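Local coordinates for protein PtLCIB4 H88A mutant (Phaeodactylum tricornutum, PDB 5B5Z) that probably acts as a zinc-dependent carbonic anhydrase of a beta-type group, interconverting carbon dioxide and bicarbonate, and is related to the limiting CO2-inducible protein LCIB, at residues Ala36-Arg41 with Arg259-Arg264; Phe45-Tyr50 with Asp235-Val240; Gly122-Val127 with Val205-Pro210; Gln151-Thr156 with Thr198-Glu203. All blocks are in the same frame, centred on the assembly; numbering follows the deposited sequence.

Contact 1 (Ala36-Arg41 with Arg259-Arg264); sequences AMVSKR and RRFCIR
F261 meets M37, V38 and R41 of helix 31-43, and the strand that carries it shows how a single aromatic ring can join a helix to a sheet. Just before it, R259 and R260 both face G242 on the neighbouring strand, a classic beta bulge, and R260 lies against Y214 of helix 205-228. At F261 the chain presents its side chain to helix 31-43. CG stands anti to the backbone N (chi1 -177°), which sends the ring out from the strand toward the helix. V38 lies against the end of the ring, its CG1 4.0 Å from F261 CZ, while its CG2 sits over one face, displaced toward the rim. M37 runs antiparallel to the ring's side chain, and the bend of its chain at the sulfur brings CE to 4.2 Å from F261 CD2. R41 uses its aliphatic part: its CG comes within 4.0 Å of F261 CE2, and the chain then folds twice, leaving the guanidinium plane 28° from that of the ring. This is helix-on-sheet packing in an alpha/beta fold: the axes of helix segment 36-41 and strand segment 260-264 approach to 11.1 Å and run 22° apart. V241 on the adjacent strand and F71 of helix 65-75 also touch V38, and the ring of F274 meets that of F261. I263 again points toward the helix but packs on Y47 and Q237, and R264 forms a salt bridge through NH2 with D226 OD1 of helix 205-228, on the other face of the sheet.

Contact 2 (Phe45-Tyr50 with Asp235-Val240); sequences FGYHKY and DGQIAV
The hydroxyl of Y47 gives its proton to the side-chain carbonyl of Q237, with Y47 OH 2.9 Å from Q237 OE1, and this single polar bond illustrates how a buried tyrosine can be settled beside an inner strand of a sheet. The bond is bent at the acceptor: the C=O...donor angle is 130°, and the donor is tilted 26° from the carbonyl plane. OE1 meets the phenol at its edge, near the ring plane, and the ring and amide planes lie 29° apart. The carbon chain of the glutamine crowds the same hydroxyl, its CB standing 3.2 Å from Y47 OH. Beyond CG that chain runs extended, which carries the amide across the phenol end, so that OE1 reaches the hydroxyl. Two residues on, A239 adds an apolar contact, its CB 3.7 Å from Y47 CE2 and approaching the ring obliquely. Both partners thus gather round the OH end of the ring, with A239 CB equally close to Y47 OH and CE2. The bond would be expected to fix both the direction of the hydroxyl and the rotation of the amide. S107 and L42 also touch Y47, while S107 OG is hydrogen-bonded to the backbone N of Q237, linking this part of the chain to strand 107-117. Y47 follows directly on the end of helix 31-43, where G46, with positive phi, is the C-prime residue of a Schellman motif, in which Y47 N bonds to L42 O and G46 N to S43 O.

Contact 3 (Gly122-Val127 with Val205-Pro210); sequences GKWGTV and VMVTLP
W124 holds its indole CG anti to the carbonyl carbon (chi1 -67°), while V207 places CG2 anti to its own backbone N, and together these choices lay a methyl group on an aromatic face. V207 CG2 stands 3.8 Å from the centroid of the five-membered ring of W124 and only 6° off the ring normal, a well-directed CH-pi contact. The nearest ring atom, W124 NE1, is also 3.8 Å from that CG2. M206, the preceding residue on the helix, meets the carbonyl and CB of W124: its CB is 3.4 Å from W124 O and 3.8 Å from W124 CB. The contact joins the loop after strand 107-117 to the first turn of helix 205-228, close to the metal centre of this beta-carbonic anhydrase family. G125 sits roughly 10 Å from the zinc ion, which C59, H115 and C139 hold, and backbone bonds tie it to G117 and C138, the latter next in the chain to a zinc ligand. G125 has a positive phi (93°), and its CA lies beside the sulfur of M206, SD 4.0 Å away. Beyond SD the methionine bends away, and the residue also packs on V143 of helix 140-154. Helix 16-24 supplies V21 and A24 as further neighbours of the indole, and the ring of F25 meets it nearly at right angles.

Contact 4 (Gln151-Thr156 with Thr198-Glu203); sequences QAYQAT and TLSEAE
S200 OG comes within 3.2 Å of Y153 CE2, yet no hydrogen bond crosses between the two segments, although every residue that touches here is polar. The setting is a surface helix-helix contact, the C-terminal end of helix 140-154 resting beside the short helix 196-201, and it is a reminder that polar residues may meet polar atom against carbon, without bonding to each other. The hydroxyl of S200 is committed to its own helix: chi1 of 45° sets OG between the backbone N and carbonyl carbon, and it is hydrogen-bonded to the carbonyl oxygens of A196 and A197. That leaves the serine to touch the phenol ring obliquely, with S200 OG 3.4 Å from Y153 CD2. Y153 reaches across because its CG stands anti to the backbone N (chi1 167°), and its ring also packs on A196 and A197. Between its hydroxyl and the carboxylate of E201 the nearest approach, Y153 OH to E201 OE2, is 4.3 Å, too long for a hydrogen bond. Deeper in, L199 of the second helix packs on A146 and T150 of the first. Helix 140-154 stops immediately after the contact: A155 leaves helical geometry as the centre of an inverse gamma turn, although its N still bonds to Q151 O. From the last helical residue, an extended chain beyond CG carries the amide of Q154 to the serine, where NE2 lies 3.4 Å from S200 CB.

In the fold
Contacts 1 and 2 work on one sheet: strands 238-247 and 255-264 are antiparallel neighbours, and the two contacts touch, with R264 N probably bonded to I238 O. Helix 31-43 enters the first, and the loop that follows it enters the second. Contacts 3 and 4 lie on the other side of the chain's centre from contact 2, their centres about 16 Å apart, and touch where L199 meets V205 and L209. Burial and chemistry change together. Contact 2 is buried and has the one cross-segment hydrogen bond, contacts 1 and 3 are partly buried and rely on apolar groups against a ring, and contact 4 is a surface meeting of polar side chains, farther than contact 3 from contacts 1 and 2.

Contact 1 (Ala36-Arg41 with Arg259-Arg264)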
loop_
_atom_site.group_PDB
_atom_site.type_symbol
_atom_site.label_atom_id
_atom_site.label_comp_id
_atom_site.label_asym_id
_atom_site.label_seq_id
_atom_site.Cartn_x
_atom_site.Cartn_y
_atom_site.Cartn_z
ATOM N N ALA A 36 -21.703 -5.256 -3.654
ATOM C CA ALA A 36 -23.112 -4.966 -3.908
ATOM C C ALA A 36 -23.838 -4.580 -2.624
ATOM O O ALA A 36 -24.547 -3.572 -2.572
ATOM C CB ALA A 36 -23.784 -6.160 -4.563
ATOM N N MET A 37 -23.628 -5.370 -1.573
ATOM C CA MET A 37 -24.283 -5.130 -0.298
ATOM C C MET A 37 -23.851 -3.807 0.338
ATOM O O MET A 37 -24.682 -3.026 0.797
ATOM C CB MET A 37 -24.001 -6.285 0.666
ATOM C CG MET A 37 -24.673 -6.093 1.990
ATOM S SD MET A 37 -23.975 -7.090 3.324
ATOM C CE MET A 37 -22.388 -6.276 3.613
ATOM N N VAL A 38 -22.548 -3.541 0.350
ATOM C CA VAL A 38 -22.055 -2.340 1.000
ATOM C C VAL A 38 -22.494 -1.077 0.239
ATOM O O VAL A 38 -22.936 -0.101 0.844
ATOM C CB VAL A 38 -20.515 -2.366 1.125
ATOM C CG1 VAL A 38 -19.998 -1.009 1.578
ATOM C CG2 VAL A 38 -20.088 -3.461 2.106
ATOM N N SER A 39 -22.369 -1.111 -1.079
ATOM C CA SER A 39 -22.691 0.066 -1.882
ATOM C C SER A 39 -24.194 0.331 -1.830
ATOM O O SER A 39 -24.606 1.479 -1.746
ATOM C CB SER A 39 -22.216 -0.099 -3.329
ATOM O OG SER A 39 -22.790 -1.223 -3.964
ATOM N N LYS A 40 -25.007 -0.726 -1.840
ATOM C CA LYS A 40 -26.457 -0.541 -1.737
ATOM C C LYS A 40 -26.837 0.111 -0.418
ATOM O O LYS A 40 -27.636 1.043 -0.387
ATOM C CB LYS A 40 -27.192 -1.875 -1.883
ATOM C CG LYS A 40 -28.719 -1.750 -1.790
ATOM C CD LYS A 40 -29.390 -3.114 -1.854
ATOM C CE LYS A 40 -30.881 -2.991 -2.135
ATOM N NZ LYS A 40 -31.419 -4.252 -2.727
ATOM N N ARG A 41 -26.260 -0.374 0.678
ATOM C CA ARG A 41 -26.566 0.181 1.983
ATOM C C ARG A 41 -26.090 1.624 2.112
ATOM O O ARG A 41 -26.839 2.494 2.541
ATOM C CB ARG A 41 -25.944 -0.684 3.088
ATOM C CG ARG A 41 -26.158 -0.146 4.494
ATOM C CD ARG A 41 -27.640 -0.019 4.825
ATOM N NE ARG A 41 -28.352 -1.272 4.599
ATOM C CZ ARG A 41 -28.616 -2.163 5.550
ATOM N NH1 ARG A 41 -28.227 -1.940 6.796
ATOM N NH2 ARG A 41 -29.271 -3.280 5.254
ATOM N N ARG A 259 -17.032 -8.512 9.769
ATOM C CA ARG A 259 -17.094 -8.505 11.220
ATOM C C ARG A 259 -17.577 -7.151 11.765
ATOM O O ARG A 259 -18.154 -7.071 12.852
ATOM C CB ARG A 259 -15.717 -8.847 11.784
ATOM C CG ARG A 259 -15.303 -10.285 11.608
ATOM C CD ARG A 259 -16.055 -11.176 12.588
ATOM N NE ARG A 259 -15.163 -12.172 13.177
ATOM C CZ ARG A 259 -15.148 -13.449 12.816
ATOM N NH1 ARG A 259 -15.972 -13.876 11.874
ATOM N NH2 ARG A 259 -14.305 -14.286 13.387
ATOM N N ARG A 260 -17.342 -6.087 10.992
ATOM C CA ARG A 260 -17.728 -4.725 11.345
ATOM C C ARG A 260 -18.269 -4.027 10.101
ATOM O O ARG A 260 -17.662 -4.098 9.027
ATOM C CB ARG A 260 -16.543 -3.922 11.902
ATOM N N PHE A 261 -19.423 -3.386 10.230
ATOM C CA PHE A 261 -19.956 -2.558 9.151
ATOM C C PHE A 261 -20.784 -1.471 9.815
ATOM O O PHE A 261 -21.874 -1.736 10.316
ATOM C CB PHE A 261 -20.790 -3.383 8.180
ATOM C CG PHE A 261 -21.304 -2.602 7.004
ATOM C CD1 PHE A 261 -20.700 -1.417 6.615
ATOM C CD2 PHE A 261 -22.394 -3.064 6.286
ATOM C CE1 PHE A 261 -21.185 -0.706 5.530
ATOM C CE2 PHE A 261 -22.885 -2.355 5.198
ATOM C CZ PHE A 261 -22.273 -1.185 4.816
ATOM N N CYS A 262 -20.242 -0.261 9.853
ATOM C CA CYS A 262 -20.862 0.810 10.622
ATOM C C CYS A 262 -20.462 2.176 10.097
ATOM O O CYS A 262 -19.585 2.295 9.237
ATOM C CB CYS A 262 -20.491 0.678 12.109
ATOM S SG CYS A 262 -18.740 0.994 12.492
ATOM N N ILE A 263 -21.118 3.207 10.620
ATOM C CA ILE A 263 -20.833 4.579 10.250
ATOM C C ILE A 263 -20.583 5.405 11.504
ATOM O O ILE A 263 -21.314 5.292 12.487
ATOM C CB ILE A 263 -21.986 5.204 9.446
ATOM C CG1 ILE A 263 -22.258 4.405 8.170
ATOM C CG2 ILE A 263 -21.649 6.636 9.089
ATOM C CD1 ILE A 263 -23.458 4.928 7.381
ATOM N N ARG A 264 -19.529 6.211 11.468
ATOM C CA ARG A 264 -19.194 7.119 12.557
ATOM C C ARG A 264 -19.311 8.561 12.078
ATOM O O ARG A 264 -19.099 8.837 10.901
ATOM C CB ARG A 264 -17.780 6.845 13.071
ATOM C CG ARG A 264 -17.586 5.455 13.659
ATOM C CD ARG A 264 -16.097 5.125 13.798
ATOM N NE ARG A 264 -15.375 6.177 14.510
ATOM C CZ ARG A 264 -14.742 6.009 15.670
ATOM N NH1 ARG A 264 -14.713 4.820 16.254
ATOM N NH2 ARG A 264 -14.118 7.032 16.237
#

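Contact 2 (Phe45-Tyr50 with Asp235-Val240)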
loop_
_atom_site.group_PDB
_atom_site.type_symbol
_atom_site.label_atom_id
_atom_site.label_comp_id
_atom_site.label_asym_id
_atom_site.label_seq_id
_atom_site.Cartn_x
_atom_site.Cartn_y
_atom_site.Cartn_z
ATOM N N PHE A 45 -27.436 6.295 2.556
ATOM C CA PHE A 45 -26.895 7.284 3.476
ATOM C C PHE A 45 -26.040 8.309 2.742
ATOM O O PHE A 45 -25.214 8.994 3.345
ATOM C CB PHE A 45 -26.096 6.591 4.588
ATOM C CG PHE A 45 -26.947 5.739 5.491
ATOM C CD1 PHE A 45 -27.323 4.464 5.105
ATOM C CD2 PHE A 45 -27.402 6.228 6.707
ATOM C CE1 PHE A 45 -28.124 3.679 5.909
ATOM C CE2 PHE A 45 -28.204 5.445 7.525
ATOM C CZ PHE A 45 -28.571 4.166 7.124
ATOM N N GLY A 46 -26.243 8.414 1.433
ATOM C CA GLY A 46 -25.678 9.506 0.662
ATOM C C GLY A 46 -24.258 9.305 0.174
ATOM O O GLY A 46 -23.620 10.253 -0.283
ATOM N N TYR A 47 -23.758 8.073 0.265
ATOM C CA TYR A 47 -22.440 7.745 -0.259
ATOM C C TYR A 47 -22.542 7.436 -1.740
ATOM O O TYR A 47 -23.127 6.440 -2.123
ATOM C CB TYR A 47 -21.833 6.534 0.476
ATOM C CG TYR A 47 -21.435 6.805 1.911
ATOM C CD1 TYR A 47 -22.396 7.050 2.876
ATOM C CD2 TYR A 47 -20.094 6.800 2.302
ATOM C CE1 TYR A 47 -22.054 7.300 4.185
ATOM C CE2 TYR A 47 -19.737 7.054 3.626
ATOM C CZ TYR A 47 -20.731 7.300 4.556
ATOM O OH TYR A 47 -20.433 7.551 5.873
ATOM N N HIS A 48 -21.975 8.293 -2.575
ATOM C CA HIS A 48 -21.941 8.035 -4.008
ATOM C C HIS A 48 -20.515 8.180 -4.478
ATOM O O HIS A 48 -19.626 8.424 -3.668
ATOM C CB HIS A 48 -22.873 8.993 -4.753
ATOM C CG HIS A 48 -24.235 9.061 -4.149
ATOM N ND1 HIS A 48 -25.130 8.015 -4.207
ATOM C CD2 HIS A 48 -24.837 10.031 -3.423
ATOM C CE1 HIS A 48 -26.230 8.345 -3.555
ATOM N NE2 HIS A 48 -26.079 9.565 -3.076
ATOM N N LYS A 49 -20.293 8.041 -5.776
ATOM C CA LYS A 49 -18.943 8.097 -6.306
ATOM C C LYS A 49 -18.332 9.493 -6.173
ATOM O O LYS A 49 -17.166 9.634 -5.804
ATOM C CB LYS A 49 -18.934 7.648 -7.767
ATOM C CG LYS A 49 -19.719 6.372 -8.020
ATOM C CD LYS A 49 -19.764 6.037 -9.507
ATOM C CE LYS A 49 -20.253 4.618 -9.756
ATOM N NZ LYS A 49 -20.260 4.312 -11.216
ATOM N N TYR A 50 -19.115 10.532 -6.441
ATOM C CA TYR A 50 -18.531 11.869 -6.501
ATOM C C TYR A 50 -18.070 12.373 -5.138
ATOM O O TYR A 50 -17.166 13.200 -5.063
ATOM C CB TYR A 50 -19.517 12.872 -7.118
ATOM C CG TYR A 50 -20.553 13.440 -6.172
ATOM C CD1 TYR A 50 -21.670 12.703 -5.805
ATOM C CD2 TYR A 50 -20.422 14.727 -5.659
ATOM C CE1 TYR A 50 -22.617 13.227 -4.939
ATOM C CE2 TYR A 50 -21.360 15.255 -4.795
ATOM C CZ TYR A 50 -22.463 14.502 -4.446
ATOM O OH TYR A 50 -23.410 15.020 -3.589
ATOM N N ASP A 235 -20.100 17.611 8.886
ATOM C CA ASP A 235 -21.119 16.725 8.334
ATOM C C ASP A 235 -20.506 15.425 7.822
ATOM O O ASP A 235 -21.213 14.447 7.571
ATOM C CB ASP A 235 -21.871 17.423 7.204
ATOM C CG ASP A 235 -20.961 17.798 6.049
ATOM O OD1 ASP A 235 -19.897 18.409 6.300
ATOM O OD2 ASP A 235 -21.304 17.474 4.891
ATOM N N GLY A 236 -19.188 15.429 7.660
ATOM C CA GLY A 236 -18.483 14.292 7.100
ATOM C C GLY A 236 -18.519 13.079 8.007
ATOM O O GLY A 236 -18.514 13.201 9.233
ATOM N N GLN A 237 -18.549 11.901 7.398
ATOM C CA GLN A 237 -18.592 10.665 8.158
ATOM C C GLN A 237 -17.461 9.751 7.749
ATOM O O GLN A 237 -16.802 9.988 6.739
ATOM C CB GLN A 237 -19.917 9.943 7.944
ATOM C CG GLN A 237 -21.129 10.713 8.404
ATOM C CD GLN A 237 -22.412 10.030 7.995
ATOM O OE1 GLN A 237 -22.456 9.317 6.988
ATOM N NE2 GLN A 237 -23.466 10.236 8.776
ATOM N N ILE A 238 -17.268 8.699 8.538
ATOM C CA ILE A 238 -16.422 7.582 8.151
ATOM C C ILE A 238 -17.231 6.299 8.226
ATOM O O ILE A 238 -17.725 5.927 9.292
ATOM C CB ILE A 238 -15.190 7.419 9.064
ATOM C CG1 ILE A 238 -14.520 8.765 9.313
ATOM C CG2 ILE A 238 -14.228 6.396 8.454
ATOM C CD1 ILE A 238 -13.662 8.786 10.550
ATOM N N ALA A 239 -17.388 5.640 7.091
ATOM C CA ALA A 239 -18.015 4.337 7.040
ATOM C C ALA A 239 -16.888 3.331 7.094
ATOM O O ALA A 239 -15.833 3.552 6.513
ATOM C CB ALA A 239 -18.845 4.160 5.784
ATOM N N VAL A 240 -17.121 2.232 7.797
ATOM C CA VAL A 240 -16.073 1.262 8.063
ATOM C C VAL A 240 -16.569 -0.129 7.727
ATOM O O VAL A 240 -17.653 -0.523 8.177
ATOM C CB VAL A 240 -15.662 1.295 9.552
ATOM C CG1 VAL A 240 -14.660 0.208 9.853
ATOM C CG2 VAL A 240 -15.126 2.681 9.934
#

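Contact 3 (Gly122-Val127 with Val205-Pro210)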
loop_
_atom_site.group_PDB
_atom_site.type_symbol
_atom_site.label_atom_id
_atom_site.label_comp_id
_atom_site.label_asym_id
_atom_site.label_seq_id
_atom_site.Cartn_x
_atom_site.Cartn_y
_atom_site.Cartn_z
ATOM N N GLY A 122 -8.614 -27.356 0.268
ATOM C CA GLY A 122 -9.273 -26.880 1.477
ATOM C C GLY A 122 -8.359 -26.656 2.671
ATOM O O GLY A 122 -8.816 -26.615 3.821
ATOM N N LYS A 123 -7.064 -26.511 2.415
ATOM C CA LYS A 123 -6.091 -26.287 3.483
ATOM C C LYS A 123 -5.929 -24.779 3.721
ATOM O O LYS A 123 -5.736 -24.017 2.766
ATOM C CB LYS A 123 -4.744 -26.926 3.119
ATOM C CG LYS A 123 -3.608 -26.646 4.091
ATOM C CD LYS A 123 -2.324 -27.375 3.679
ATOM C CE LYS A 123 -1.280 -27.382 4.798
ATOM N NZ LYS A 123 -1.360 -28.604 5.655
ATOM N N TRP A 124 -6.020 -24.356 4.979
ATOM C CA TRP A 124 -5.913 -22.930 5.323
ATOM C C TRP A 124 -4.464 -22.474 5.455
ATOM O O TRP A 124 -3.587 -23.253 5.820
ATOM C CB TRP A 124 -6.660 -22.638 6.630
ATOM C CG TRP A 124 -8.133 -22.804 6.510
ATOM C CD1 TRP A 124 -8.878 -23.893 6.888
ATOM C CD2 TRP A 124 -9.056 -21.860 5.950
ATOM N NE1 TRP A 124 -10.206 -23.676 6.601
ATOM C CE2 TRP A 124 -10.342 -22.436 6.022
ATOM C CE3 TRP A 124 -8.918 -20.577 5.394
ATOM C CZ2 TRP A 124 -11.483 -21.776 5.567
ATOM C CZ3 TRP A 124 -10.043 -19.926 4.951
ATOM C CH2 TRP A 124 -11.317 -20.526 5.038
ATOM N N GLY A 125 -4.213 -21.200 5.163
ATOM C CA GLY A 125 -2.896 -20.630 5.377
ATOM C C GLY A 125 -1.991 -20.697 4.170
ATOM O O GLY A 125 -0.805 -20.395 4.273
ATOM N N THR A 126 -2.551 -21.102 3.033
ATOM C CA THR A 126 -1.791 -21.220 1.798
ATOM C C THR A 126 -2.723 -21.124 0.596
ATOM O O THR A 126 -3.908 -21.455 0.679
ATOM C CB THR A 126 -0.985 -22.545 1.744
ATOM O OG1 THR A 126 -0.132 -22.544 0.591
ATOM C CG2 THR A 126 -1.909 -23.769 1.704
ATOM N N VAL A 127 -2.190 -20.652 -0.524
ATOM C CA VAL A 127 -2.967 -20.604 -1.754
ATOM C C VAL A 127 -2.009 -20.574 -2.940
ATOM O O VAL A 127 -0.894 -20.061 -2.842
ATOM C CB VAL A 127 -3.939 -19.395 -1.779
ATOM C CG1 VAL A 127 -3.171 -18.073 -1.880
ATOM C CG2 VAL A 127 -4.956 -19.547 -2.907
ATOM N N VAL A 205 -4.339 -23.704 13.721
ATOM C CA VAL A 205 -3.873 -22.347 13.921
ATOM C C VAL A 205 -4.010 -21.529 12.635
ATOM O O VAL A 205 -4.138 -20.313 12.702
ATOM C CB VAL A 205 -2.412 -22.340 14.420
ATOM C CG1 VAL A 205 -1.482 -22.897 13.348
ATOM C CG2 VAL A 205 -1.987 -20.947 14.866
ATOM N N MET A 206 -4.019 -22.185 11.479
ATOM C CA MET A 206 -4.113 -21.439 10.222
ATOM C C MET A 206 -5.497 -20.848 10.008
ATOM O O MET A 206 -5.656 -19.868 9.270
ATOM C CB MET A 206 -3.729 -22.326 9.039
ATOM C CG MET A 206 -2.239 -22.656 9.005
ATOM S SD MET A 206 -1.212 -21.169 8.916
ATOM C CE MET A 206 -0.501 -21.089 10.534
ATOM N N VAL A 207 -6.511 -21.432 10.638
ATOM C CA VAL A 207 -7.864 -20.906 10.490
ATOM C C VAL A 207 -8.165 -19.939 11.634
ATOM O O VAL A 207 -9.001 -19.058 11.503
ATOM C CB VAL A 207 -8.923 -22.050 10.416
ATOM C CG1 VAL A 207 -9.199 -22.663 11.794
ATOM C CG2 VAL A 207 -10.214 -21.551 9.786
ATOM N N THR A 208 -7.453 -20.084 12.747
ATOM C CA THR A 208 -7.627 -19.191 13.881
ATOM C C THR A 208 -6.843 -17.883 13.701
ATOM O O THR A 208 -7.308 -16.809 14.097
ATOM C CB THR A 208 -7.197 -19.901 15.183
ATOM O OG1 THR A 208 -8.074 -21.013 15.379
ATOM C CG2 THR A 208 -7.289 -18.961 16.375
ATOM N N LEU A 209 -5.659 -17.988 13.097
ATOM C CA LEU A 209 -4.758 -16.842 12.952
ATOM C C LEU A 209 -5.402 -15.597 12.309
ATOM O O LEU A 209 -5.263 -14.522 12.875
ATOM C CB LEU A 209 -3.506 -17.258 12.166
ATOM C CG LEU A 209 -2.484 -16.156 11.858
ATOM C CD1 LEU A 209 -1.946 -15.470 13.097
ATOM C CD2 LEU A 209 -1.362 -16.767 11.026
ATOM N N PRO A 210 -6.103 -15.732 11.153
ATOM C CA PRO A 210 -6.710 -14.501 10.595
ATOM C C PRO A 210 -7.750 -13.855 11.501
ATOM O O PRO A 210 -7.983 -12.641 11.422
ATOM C CB PRO A 210 -7.366 -14.981 9.297
ATOM C CG PRO A 210 -7.504 -16.500 9.474
ATOM C CD PRO A 210 -6.272 -16.875 10.237
#

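Contact 4 (Gln151-Thr156 with Thr198-Glu203)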
loop_
_atom_site.group_PDB
_atom_site.type_symbol
_atom_site.label_atom_id
_atom_site.label_comp_id
_atom_site.label_asym_id
_atom_site.label_seq_id
_atom_site.Cartn_x
_atom_site.Cartn_y
_atom_site.Cartn_z
ATOM N N GLN A 151 6.198 -19.765 19.665
ATOM C CA GLN A 151 7.408 -20.452 20.119
ATOM C C GLN A 151 7.939 -19.810 21.397
ATOM O O GLN A 151 8.341 -20.509 22.337
ATOM C CB GLN A 151 8.467 -20.451 19.024
ATOM C CG GLN A 151 8.158 -21.443 17.930
ATOM C CD GLN A 151 9.178 -21.427 16.819
ATOM O OE1 GLN A 151 10.159 -20.686 16.874
ATOM N NE2 GLN A 151 8.952 -22.247 15.797
ATOM N N ALA A 152 7.919 -18.485 21.440
ATOM C CA ALA A 152 8.325 -17.752 22.631
ATOM C C ALA A 152 7.391 -18.045 23.804
ATOM O O ALA A 152 7.832 -18.172 24.947
ATOM C CB ALA A 152 8.366 -16.268 22.347
ATOM N N TYR A 153 6.096 -18.150 23.520
ATOM C CA TYR A 153 5.122 -18.469 24.555
ATOM C C TYR A 153 5.329 -19.888 25.079
ATOM O O TYR A 153 5.319 -20.105 26.286
ATOM C CB TYR A 153 3.686 -18.291 24.031
ATOM C CG TYR A 153 2.622 -18.900 24.923
ATOM C CD1 TYR A 153 2.107 -18.195 26.005
ATOM C CD2 TYR A 153 2.125 -20.171 24.675
ATOM C CE1 TYR A 153 1.136 -18.742 26.817
ATOM C CE2 TYR A 153 1.158 -20.732 25.488
ATOM C CZ TYR A 153 0.669 -20.014 26.555
ATOM O OH TYR A 153 -0.300 -20.574 27.360
ATOM N N GLN A 154 5.525 -20.843 24.172
ATOM C CA GLN A 154 5.608 -22.256 24.546
ATOM C C GLN A 154 6.870 -22.556 25.335
ATOM O O GLN A 154 6.931 -23.544 26.071
ATOM C CB GLN A 154 5.539 -23.148 23.309
ATOM C CG GLN A 154 4.159 -23.176 22.669
ATOM C CD GLN A 154 4.172 -23.730 21.256
ATOM O OE1 GLN A 154 5.203 -24.195 20.764
ATOM N NE2 GLN A 154 3.023 -23.672 20.589
ATOM N N ALA A 155 7.879 -21.708 25.172
ATOM C CA ALA A 155 8.974 -21.658 26.129
ATOM C C ALA A 155 8.483 -20.803 27.289
ATOM O O ALA A 155 8.961 -19.687 27.489
ATOM C CB ALA A 155 10.229 -21.078 25.500
ATOM N N THR A 156 7.526 -21.352 28.038
ATOM C CA THR A 156 6.680 -20.613 28.983
ATOM C C THR A 156 7.362 -19.454 29.699
ATOM O O THR A 156 7.282 -18.310 29.238
ATOM C CB THR A 156 6.096 -21.561 30.041
ATOM O OG1 THR A 156 7.144 -22.050 30.887
ATOM C CG2 THR A 156 5.388 -22.731 29.372
ATOM N N THR A 198 -3.869 -18.271 22.621
ATOM C CA THR A 198 -4.945 -18.653 21.708
ATOM C C THR A 198 -4.410 -19.427 20.512
ATOM O O THR A 198 -4.961 -20.455 20.113
ATOM C CB THR A 198 -5.710 -17.419 21.189
ATOM O OG1 THR A 198 -6.248 -16.683 22.294
ATOM C CG2 THR A 198 -6.832 -17.838 20.242
ATOM N N LEU A 199 -3.329 -18.915 19.937
ATOM C CA LEU A 199 -2.747 -19.514 18.749
ATOM C C LEU A 199 -2.096 -20.864 19.030
ATOM O O LEU A 199 -2.196 -21.791 18.227
ATOM C CB LEU A 199 -1.725 -18.560 18.139
ATOM C CG LEU A 199 -2.292 -17.247 17.607
ATOM C CD1 LEU A 199 -1.147 -16.343 17.179
ATOM C CD2 LEU A 199 -3.278 -17.481 16.461
ATOM N N SER A 200 -1.436 -20.982 20.175
ATOM C CA SER A 200 -0.788 -22.241 20.504
ATOM C C SER A 200 -1.818 -23.325 20.846
ATOM O O SER A 200 -1.581 -24.498 20.580
ATOM C CB SER A 200 0.207 -22.054 21.645
ATOM O OG SER A 200 -0.350 -21.275 22.682
ATOM N N GLU A 201 -2.971 -22.926 21.381
ATOM C CA GLU A 201 -4.014 -23.883 21.767
ATOM C C GLU A 201 -4.947 -24.255 20.611
ATOM O O GLU A 201 -5.728 -25.202 20.710
ATOM C CB GLU A 201 -4.837 -23.318 22.925
ATOM C CG GLU A 201 -4.048 -23.215 24.225
ATOM C CD GLU A 201 -4.755 -22.389 25.276
ATOM O OE1 GLU A 201 -5.923 -22.006 25.044
ATOM O OE2 GLU A 201 -4.140 -22.106 26.328
ATOM N N ALA A 202 -4.856 -23.518 19.510
ATOM C CA ALA A 202 -5.796 -23.682 18.404
ATOM C C ALA A 202 -5.761 -25.064 17.765
ATOM O O ALA A 202 -4.696 -25.636 17.563
ATOM C CB ALA A 202 -5.529 -22.620 17.346
ATOM N N GLU A 203 -6.936 -25.587 17.425
ATOM C CA GLU A 203 -7.059 -26.876 16.745
ATOM C C GLU A 203 -6.377 -26.797 15.400
ATOM O O GLU A 203 -5.635 -27.688 14.999
ATOM C CB GLU A 203 -8.530 -27.269 16.558
ATOM C CG GLU A 203 -8.763 -28.718 16.114
ATOM C CD GLU A 203 -8.626 -28.950 14.616
ATOM O OE1 GLU A 203 -8.994 -28.061 13.819
ATOM O OE2 GLU A 203 -8.150 -30.043 14.233
#